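Local coordinates for protein trimethylamine-N-oxide reductase (Haemophilus influenzae, PDB 7L5I) that probably reduces S- or N-oxide substrates at a molybdenum centre held by two pterin guanosine dinucleotide cofactors, at residues S198-S201 against I202-S205. Residues are numbered along the deposited sequence; the frame is centred on the assembly and turned at random.
Sequences SWES and ILES
W199 and I202 meet on the buried side of the short, N-capped helix 199-205, which leads into strand 208-212, the middle strand of a five-stranded parallel sheet in the molybdopterin oxidoreductase region. Four successive i to i+4 backbone bonds build the helix, from I202 N to S198 O (3.1 Å) to S205 N to S201 O (2.8 Å), the last more bent, with an N-H...O angle of 140°. At the start, S198 is the N-cap: its OG, anti to the backbone N (chi1 171°), accepts from E200 N at 3.0 Å and is also hydrogen-bonded to K607 O.

Apolar contacts centre on the indole. In the I202 conformer described, CZ3 of W199 lies 3.6 Å from CG2 of I202, while CE3 of W199 rests on CB of I202 (3.7 Å) and, more loosely, on CD2 of L203 (4.2 Å). Beyond the helix, Y234 of helix 230-240 stacks on the W199 ring; F235 of the same helix and Y386, from a loop, meet it edge-to-face.

On the more exposed side, OE2 of E200 is hydrogen-bonded to Y234 OH, and a bend in the E200 chain (chi2 -65°) turns the carboxylate back beside L203, where OE1 of E200 lies 3.9 Å from CD1 of L203.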
# COMPACT_ATOMS: atom_id res chain seq x y z
N SER A 198 2.78 16.27 -16.00
CA SER A 198 3.18 15.35 -17.05
C SER A 198 4.66 14.99 -16.96
O SER A 198 5.54 15.85 -16.88
CB SER A 198 2.92 15.95 -18.42
OG SER A 198 3.50 15.12 -19.43
N TRP A 199 4.93 13.69 -17.12
CA TRP A 199 6.32 13.25 -17.23
C TRP A 199 7.03 13.88 -18.43
O TRP A 199 8.24 14.07 -18.38
CB TRP A 199 6.37 11.72 -17.37
CG TRP A 199 6.88 11.01 -16.14
CD1 TRP A 199 6.17 10.17 -15.32
CD2 TRP A 199 8.21 11.09 -15.59
NE1 TRP A 199 7.00 9.72 -14.30
CE2 TRP A 199 8.24 10.26 -14.47
CE3 TRP A 199 9.37 11.77 -15.97
CZ2 TRP A 199 9.41 10.10 -13.69
CZ3 TRP A 199 10.52 11.59 -15.22
CH2 TRP A 199 10.52 10.79 -14.09
N GLU A 200 6.32 14.21 -19.51
CA GLU A 200 6.99 14.90 -20.61
C GLU A 200 7.49 16.27 -20.17
O GLU A 200 8.55 16.73 -20.62
CB GLU A 200 6.06 15.05 -21.81
CG GLU A 200 5.65 13.72 -22.44
CD GLU A 200 6.82 12.94 -23.07
OE1 GLU A 200 7.90 13.53 -23.30
OE2 GLU A 200 6.65 11.72 -23.35
N SER A 201 6.76 16.93 -19.27
CA SER A 201 7.21 18.21 -18.72
C SER A 201 8.45 18.02 -17.84
O SER A 201 9.37 18.84 -17.88
CB SER A 201 6.07 18.85 -17.94
OG SER A 201 6.41 20.08 -17.33
N ILE A 202 8.47 16.95 -17.03
CA ILE A 202 9.65 16.66 -16.22
C ILE A 202 10.87 16.43 -17.12
O ILE A 202 11.94 17.01 -16.92
CB ILE A 202 9.41 15.43 -15.32
CG1 ILE A 202 8.17 15.58 -14.43
CG2 ILE A 202 10.64 15.13 -14.45
CD1 ILE A 202 8.10 16.86 -13.68
N LEU A 203 10.70 15.58 -18.14
CA LEU A 203 11.83 15.25 -19.00
C LEU A 203 12.41 16.49 -19.65
O LEU A 203 13.62 16.65 -19.75
CB LEU A 203 11.40 14.26 -20.08
CG LEU A 203 11.07 12.81 -19.75
CD1 LEU A 203 10.73 12.06 -21.03
CD2 LEU A 203 12.24 12.17 -19.05
N GLU A 204 11.54 17.39 -20.09
CA GLU A 204 11.94 18.57 -20.82
C GLU A 204 12.48 19.65 -19.90
O GLU A 204 13.45 20.34 -20.25
CB GLU A 204 10.72 19.06 -21.61
CG GLU A 204 10.91 20.31 -22.42
CD GLU A 204 9.65 20.68 -23.18
OE1 GLU A 204 8.54 20.56 -22.60
OE2 GLU A 204 9.76 21.08 -24.36
N SER A 205 11.90 19.82 -18.71
CA SER A 205 12.14 21.01 -17.92
C SER A 205 12.73 20.79 -16.54
O SER A 205 13.24 21.76 -15.98
CB SER A 205 10.83 21.81 -17.73
OG SER A 205 10.42 22.38 -18.96